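Long-range contacts in coenzyme PQQ synthesis protein B (Methylobacterium extorquens, PDB 4Z7R), which may take part in the transport of pyrroloquinoline quinone or its precursor to the periplasm, and belongs to the metallo-beta-lactamase fold proteins: residues Ser22-Ala27 against Ile266-Pro271; Val4-Ala9 against Gln39-Val44. One frame throughout, in Å; residues are numbered along the deposited sequence.

Contact 1 (Ser22-Ala27 against Ile266-Pro271); sequences SICSLA and INNTNP. With ZN (zinc ion), chain C.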
ATOM      1  N   SER A  22      12.849 -12.770 -14.669  1.00 12.83           N
ATOM      2  CA  SER A  22      14.015 -12.052 -15.178  0.85 13.26           C
ATOM      3  C   SER A  22      13.843 -10.535 -15.081  0.62 13.09           C
ATOM      4  O   SER A  22      14.811  -9.806 -14.866  0.92 12.99           O
ATOM      5  CB  SER A  22      14.294 -12.456 -16.627  1.00 14.15           C
ATOM      6  OG  SER A  22      13.111 -12.413 -17.403  0.36 14.17           O
ATOM      7  N   ILE A  23      12.610 -10.062 -15.226  0.93 13.01           N
ATOM      8  CA  ILE A  23      12.338  -8.631 -15.148  0.95 12.25           C
ATOM      9  C   ILE A  23      12.414  -8.126 -13.707  0.83 11.43           C
ATOM     10  O   ILE A  23      13.128  -7.161 -13.417  1.00 10.77           O
ATOM     11  CB  ILE A  23      10.965  -8.294 -15.758  0.93 12.61           C
ATOM     12  CG1 ILE A  23      11.000  -8.536 -17.271  0.86 13.39           C
ATOM     13  CG2 ILE A  23      10.592  -6.845 -15.469  1.00 12.17           C
ATOM     14  CD1 ILE A  23       9.637  -8.714 -17.910  0.99 13.54           C
ATOM     15  N   CYS A  24      11.686  -8.778 -12.803  1.00 11.97           N
ATOM     16  CA  CYS A  24      11.730  -8.416 -11.389  1.00 12.21           C
ATOM     17  C   CYS A  24      13.141  -8.517 -10.820  0.76 12.88           C
ATOM     18  O   CYS A  24      13.556  -7.668 -10.034  1.00 13.22           O
ATOM     19  CB  CYS A  24      10.780  -9.294 -10.571  1.00 12.18           C
ATOM     20  SG  CYS A  24       9.032  -8.911 -10.809  1.00 13.04           S
ATOM     21  N   SER A  25      13.875  -9.550 -11.228  1.00 12.89           N
ATOM     22  CA  SER A  25      15.235  -9.759 -10.745  0.50 13.14           C
ATOM     23  C   SER A  25      16.136  -8.580 -11.096  0.79 13.70           C
ATOM     24  O   SER A  25      17.005  -8.197 -10.313  0.85 13.56           O
ATOM     25  CB  SER A  25      15.816 -11.055 -11.315  0.84 13.05           C
ATOM     26  OG  SER A  25      15.095 -12.177 -10.836  0.76 12.80           O
ATOM     27  N   LEU A  26      15.925  -8.012 -12.280  1.00 14.03           N
ATOM     28  CA  LEU A  26      16.645  -6.811 -12.684  0.93 14.61           C
ATOM     29  C   LEU A  26      16.308  -5.660 -11.745  0.75 14.97           C
ATOM     30  O   LEU A  26      17.191  -4.913 -11.332  1.00 15.12           O
ATOM     31  CB  LEU A  26      16.318  -6.438 -14.133  1.00 15.09           C
ATOM     32  CG  LEU A  26      16.966  -7.310 -15.212  0.73 16.76           C
ATOM     33  CD1 LEU A  26      16.315  -7.076 -16.566  0.89 17.03           C
ATOM     34  CD2 LEU A  26      18.464  -7.048 -15.284  0.86 18.04           C
ATOM     35  N   ALA A  27      15.026  -5.524 -11.415  1.00 14.99           N
ATOM     36  CA  ALA A  27      14.573  -4.487 -10.495  1.00 14.65           C
ATOM     37  C   ALA A  27      15.143  -4.686  -9.090  0.65 14.39           C
ATOM     38  O   ALA A  27      15.587  -3.727  -8.457  0.96 14.22           O
ATOM     39  CB  ALA A  27      13.052  -4.448 -10.445  0.94 14.59           C
ATOM     40  N   ILE A 266       0.898  -2.366 -16.689  1.00  7.86           N
ATOM     41  CA  ILE A 266       1.795  -3.364 -17.261  1.00  8.24           C
ATOM     42  C   ILE A 266       2.292  -4.362 -16.214  0.87  8.80           C
ATOM     43  O   ILE A 266       2.863  -3.969 -15.200  1.00  8.57           O
ATOM     44  CB  ILE A 266       2.994  -2.683 -17.937  0.75  8.63           C
ATOM     45  CG1 ILE A 266       2.492  -1.651 -18.953  1.00  9.45           C
ATOM     46  CG2 ILE A 266       3.881  -3.712 -18.609  0.98  8.47           C
ATOM     47  CD1 ILE A 266       3.505  -0.593 -19.309  0.73  9.88           C
ATOM     48  N   ASN A 267       2.081  -5.654 -16.460  0.97  9.76           N
ATOM     49  CA  ASN A 267       2.483  -6.666 -15.485  0.86  9.53           C
ATOM     50  C   ASN A 267       3.993  -6.833 -15.441  0.89  9.55           C
ATOM     51  O   ASN A 267       4.681  -6.579 -16.427  0.98  9.40           O
ATOM     52  CB  ASN A 267       1.828  -8.015 -15.781  0.86  9.66           C
ATOM     53  CG  ASN A 267       1.818  -8.932 -14.570  0.78  9.37           C
ATOM     54  OD1 ASN A 267       1.387  -8.536 -13.491  0.92  9.22           O
ATOM     55  ND2 ASN A 267       2.312 -10.156 -14.739  1.00  8.71           N
ATOM     56  N   ASN A 268       4.500  -7.274 -14.294  1.00  9.31           N
ATOM     57  CA  ASN A 268       5.936  -7.439 -14.106  1.00  9.47           C
ATOM     58  C   ASN A 268       6.559  -8.413 -15.103  0.79  9.04           C
ATOM     59  O   ASN A 268       7.767  -8.411 -15.303  1.00  8.19           O
ATOM     60  CB  ASN A 268       6.234  -7.905 -12.678  1.00  9.76           C
ATOM     61  CG  ASN A 268       5.748  -9.316 -12.407  0.69  9.72           C
ATOM     62  OD1 ASN A 268       6.451 -10.292 -12.687  0.97 10.63           O
ATOM     63  ND2 ASN A 268       4.544  -9.434 -11.859  1.00  8.84           N
ATOM     64  N   THR A 269       5.728  -9.248 -15.721  1.00  9.52           N
ATOM     65  CA  THR A 269       6.198 -10.251 -16.671  1.00  9.99           C
ATOM     66  C   THR A 269       6.263  -9.751 -18.116  0.97  9.16           C
ATOM     67  O   THR A 269       6.593 -10.511 -19.026  1.00  8.54           O
ATOM     68  CB  THR A 269       5.296 -11.494 -16.635  1.00 11.11           C
ATOM     69  OG1 THR A 269       3.936 -11.091 -16.840  0.90 11.79           O
ATOM     70  CG2 THR A 269       5.401 -12.189 -15.287  0.92 11.63           C
ATOM     71  N   ASN A 270       5.960  -8.478 -18.332  1.00  8.28           N
ATOM     72  CA  ASN A 270       5.910  -7.943 -19.690  0.88  8.61           C
ATOM     73  C   ASN A 270       7.263  -7.379 -20.117  1.00  8.69           C
ATOM     74  O   ASN A 270       7.768  -6.442 -19.502  0.90  8.48           O
ATOM     75  CB  ASN A 270       4.825  -6.870 -19.796  0.53  8.98           C
ATOM     76  CG  ASN A 270       4.493  -6.503 -21.234  1.00 10.11           C
ATOM     77  OD1 ASN A 270       5.353  -6.535 -22.113  0.96 10.69           O
ATOM     78  ND2 ASN A 270       3.235  -6.156 -21.478  0.90 10.56           N
ATOM     79  N   PRO A 271       7.846  -7.944 -21.187  0.95  9.49           N
ATOM     80  CA  PRO A 271       9.192  -7.557 -21.641  0.93 10.84           C
ATOM     81  C   PRO A 271       9.309  -6.119 -22.161  1.00 11.97           C
ATOM     82  O   PRO A 271      10.434  -5.661 -22.372  0.98 12.78           O
ATOM     83  CB  PRO A 271       9.500  -8.558 -22.766  1.00 11.17           C
ATOM     84  CG  PRO A 271       8.216  -9.215 -23.109  0.77 11.14           C
ATOM     85  CD  PRO A 271       7.290  -9.077 -21.946  1.00 10.18           C
TER
HETATM   86 ZN    ZN C 301       8.336 -10.835 -11.974  0.97 12.60          ZN
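Cys24 and Asn268 meet at a shared zinc ion, a metal tying together distant parts of the chain. Cys24 SG lies 2.4 Å from the zinc ion and the amide oxygen Asn268 OD1 2.1 Å from it; Cys19 and Cys21 complete the site. Cys24 SG also packs on Asn268 CB at 3.5 Å, while SG and OD1, as ligands of one metal, are held as near each other. For Asn268, chi1 of 68° sets CG between the backbone N and the carbonyl carbon, and chi2 of 86° then turns OD1 to the zinc ion.

Next to the metal, Ile23 lies over the type I turn from Asn267 to Asn270. Asn268 O faces its CB, CG2 and CD1, each at 3.2 Å, and CD1 reaches on to Asn270 O at 3.3 Å, van der Waals contact of a methyl group with two carbonyl oxygens. One layer further out, Asn267 ND2 donates to Thr269 OG1 at 2.8 Å, nearly in its own amide plane, and Asn270 N bonds to Asn267 O, bracing the turn from within. Three sulfurs and one neutral amide oxygen form a ligand set consistent with a structural zinc, one that pins helix 22-29 to the loop following strand 260-264.

Contact 2 (Val4-Ala9 against Gln39-Val44); sequences VILGSA and QSSIAV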
ATOM      1  N   VAL A   4      -1.069  12.965 -14.366  1.00  9.16           N
ATOM      2  CA  VAL A   4       0.118  12.309 -13.837  1.00  9.59           C
ATOM      3  C   VAL A   4      -0.161  10.828 -13.606  0.82 10.50           C
ATOM      4  O   VAL A   4      -1.148  10.451 -12.969  0.91 11.56           O
ATOM      5  CB  VAL A   4       0.629  12.978 -12.533  1.00 11.62           C
ATOM      6  CG1 VAL A   4      -0.463  13.056 -11.482  0.60 11.75           C
ATOM      7  CG2 VAL A   4       1.857  12.242 -12.000  0.84 12.45           C
ATOM      8  N   ILE A   5       0.700   9.990 -14.166  0.98 10.36           N
ATOM      9  CA  ILE A   5       0.606   8.555 -13.955  0.82 10.07           C
ATOM     10  C   ILE A   5       1.335   8.204 -12.662  0.90 10.35           C
ATOM     11  O   ILE A   5       2.561   8.267 -12.596  0.97 10.88           O
ATOM     12  CB  ILE A   5       1.195   7.775 -15.142  0.99 10.34           C
ATOM     13  CG1 ILE A   5       0.442   8.138 -16.428  0.98 10.74           C
ATOM     14  CG2 ILE A   5       1.145   6.278 -14.874  0.83 10.66           C
ATOM     15  CD1 ILE A   5       0.916   7.399 -17.656  0.84 10.97           C
ATOM     16  N   LEU A   6       0.569   7.863 -11.629  1.00  9.74           N
ATOM     17  CA  LEU A   6       1.135   7.580 -10.313  0.99 10.08           C
ATOM     18  C   LEU A   6       1.708   6.170 -10.244  0.88 10.21           C
ATOM     19  O   LEU A   6       2.774   5.949  -9.670  0.84 10.53           O
ATOM     20  CB  LEU A   6       0.079   7.768  -9.223  0.97 10.52           C
ATOM     21  CG  LEU A   6      -0.531   9.165  -9.097  0.64 11.08           C
ATOM     22  CD1 LEU A   6      -1.610   9.149  -8.040  1.00 11.12           C
ATOM     23  CD2 LEU A   6       0.532  10.195  -8.757  0.96 11.30           C
ATOM     24  N   GLY A   7       0.986   5.222 -10.828  0.88 10.21           N
ATOM     25  CA  GLY A   7       1.441   3.846 -10.894  0.85 10.35           C
ATOM     26  C   GLY A   7       1.157   3.300 -12.276  0.80  9.84           C
ATOM     27  O   GLY A   7       0.037   3.405 -12.778  0.92 10.78           O
ATOM     28  N   SER A   8       2.170   2.695 -12.887  1.00  8.85           N
ATOM     29  CA  SER A   8       2.062   2.258 -14.273  0.86  8.72           C
ATOM     30  C   SER A   8       2.082   0.742 -14.384  0.80  8.77           C
ATOM     31  O   SER A   8       1.986   0.192 -15.483  0.91  8.30           O
ATOM     32  CB  SER A   8       3.195   2.855 -15.110  0.89  9.26           C
ATOM     33  OG  SER A   8       4.456   2.618 -14.501  0.98  9.90           O
ATOM     34  N   ALA A   9       2.204   0.065 -13.248  1.00  9.06           N
ATOM     35  CA  ALA A   9       2.254  -1.391 -13.246  0.93  9.58           C
ATOM     36  C   ALA A   9       0.889  -2.019 -12.983  0.74 11.18           C
ATOM     37  O   ALA A   9      -0.017  -1.374 -12.460  1.00 11.88           O
ATOM     38  CB  ALA A   9       3.258  -1.884 -12.218  1.00  8.81           C
ATOM     39  N   GLN A  39       1.601   0.350  -8.410  1.00  7.41           N
ATOM     40  CA  GLN A  39       0.416  -0.226  -9.046  0.88  8.13           C
ATOM     41  C   GLN A  39      -0.588   0.795  -9.578  0.91  9.22           C
ATOM     42  O   GLN A  39      -0.713   1.898  -9.049  0.76  8.90           O
ATOM     43  CB  GLN A  39      -0.275  -1.188  -8.079  1.00  8.21           C
ATOM     44  CG  GLN A  39       0.525  -2.476  -7.873  0.96  8.63           C
ATOM     45  CD  GLN A  39       0.139  -3.225  -6.617  0.76  8.14           C
ATOM     46  OE1 GLN A  39      -0.675  -4.147  -6.656  0.87  8.83           O
ATOM     47  NE2 GLN A  39       0.732  -2.841  -5.494  0.97  7.47           N
ATOM     48  N   SER A  40      -1.298   0.374 -10.624  0.75  9.77           N
ATOM     49  CA  SER A  40      -2.154   1.205 -11.473  0.85 10.59           C
ATOM     50  C   SER A  40      -2.979   2.283 -10.775  0.82 10.66           C
ATOM     51  O   SER A  40      -3.915   1.993 -10.029  0.82 10.36           O
ATOM     52  CB  SER A  40      -3.109   0.288 -12.252  0.89 11.60           C
ATOM     53  OG  SER A  40      -3.936   1.021 -13.138  0.48 12.27           O
ATOM     54  N   SER A  41      -2.625   3.532 -11.064  0.87 10.74           N
ATOM     55  CA  SER A  41      -3.370   4.702 -10.605  0.91 10.29           C
ATOM     56  C   SER A  41      -2.891   5.940 -11.350  0.99  9.57           C
ATOM     57  O   SER A  41      -1.701   6.077 -11.632  0.90 10.01           O
ATOM     58  CB  SER A  41      -3.205   4.908  -9.098  1.00 10.32           C
ATOM     59  OG  SER A  41      -3.870   6.090  -8.679  0.80 10.87           O
ATOM     60  N   ILE A  42      -3.816   6.838 -11.680  1.00  8.91           N
ATOM     61  CA  ILE A  42      -3.449   8.121 -12.270  0.95  9.19           C
ATOM     62  C   ILE A  42      -4.223   9.242 -11.593  0.83  8.67           C
ATOM     63  O   ILE A  42      -5.253   9.008 -10.958  0.97  8.35           O
ATOM     64  CB  ILE A  42      -3.706   8.181 -13.801  1.00 13.33           C
ATOM     65  CG1 ILE A  42      -5.202   8.320 -14.099  1.00 13.67           C
ATOM     66  CG2 ILE A  42      -3.089   6.971 -14.517  1.00 13.20           C
ATOM     67  CD1 ILE A  42      -5.509   8.649 -15.556  1.00 13.58           C
ATOM     68  N   ALA A  43      -3.713  10.460 -11.717  0.92  8.65           N
ATOM     69  CA  ALA A  43      -4.416  11.629 -11.209  0.91  8.53           C
ATOM     70  C   ALA A  43      -4.584  12.645 -12.328  0.80  8.57           C
ATOM     71  O   ALA A  43      -3.681  12.838 -13.140  1.00  8.40           O
ATOM     72  CB  ALA A  43      -3.673  12.236 -10.034  0.86  8.27           C
ATOM     73  N   VAL A  44      -5.750  13.278 -12.381  0.96  9.35           N
ATOM     74  CA  VAL A  44      -6.043  14.234 -13.441  1.00  9.92           C
ATOM     75  C   VAL A  44      -6.604  15.516 -12.835  0.87 10.84           C
ATOM     76  O   VAL A  44      -7.368  15.466 -11.871  1.00 10.87           O
ATOM     77  CB  VAL A  44      -7.046  13.647 -14.467  0.94 10.86           C
ATOM     78  CG1 VAL A  44      -7.372  14.662 -15.550  0.84 11.10           C
ATOM     79  CG2 VAL A  44      -6.491  12.372 -15.089  1.00 10.19           C
TER
HETATM   80  O   HOH W   1      -1.233   1.692 -14.559  0.62 13.05           O
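Leu6 rests against Ser41 where two antiparallel strands fall out of step. Its CB lies 3.4 Å from Ser41 O, CG stands further back from that oxygen, and CD1 ends 3.9 Å from Ser41 OG and 4.2 Å from Ala43 CB. With CG anti to the carbonyl carbon (chi1 -60°), the side chain slants over the partner strand, its tip between that hydroxyl and the methyl of Ala43, which also meets Val4 CG1. The hydroxyl of Ser41 is hydrogen-bonded to the backbone oxygens of Asn55 and Leu54, at the end of the neighbouring strand 51-54.

Ser41 O takes two donors: Gly7 N at 2.9 Å, in the carbonyl plane on a lone pair, and Leu6 N in a weak, bent bond (129°). Val4 and Ala43, by contrast, form a regular hydrogen-bonded pair, each N reaching the other's O almost straight. Beyond the irregularity Ser41 N returns a bond to Gly7 O at 3.2 Å, and a water donates a hydrogen bond to Gly7 O and also bonds to Ser40 OG. Leu6 and Gly7 both facing Ser41 make a classic beta bulge, set where the chain after strand 2-5 runs beside strand 41-45, in a mixed sheet of a metallo-beta-lactamase fold.

Overall arrangement
The two contacts illustrate how one contact can bind a metal while another lies beside a second. Their centres lie about 18 Å apart and their segments alternate along the chain, with helix 22-29 following strand 2-5 and preceding strand 41-45 in the sequence. They also touch directly: Ile266 N lies 3.0 Å from Ser8 O, probably a hydrogen bond, and Ile266 O packs on Ala9 CB at 3.7 Å. Contact 1 holds the zinc of the three cysteines and Asn268. The other zinc, bound by Asp92 and His265, is about 11 Å from the side chain of Asn268 and about 5 Å from that of Ser40 in contact 2. His265 directly precedes segment 266-271, so a short run of chain serves both metals.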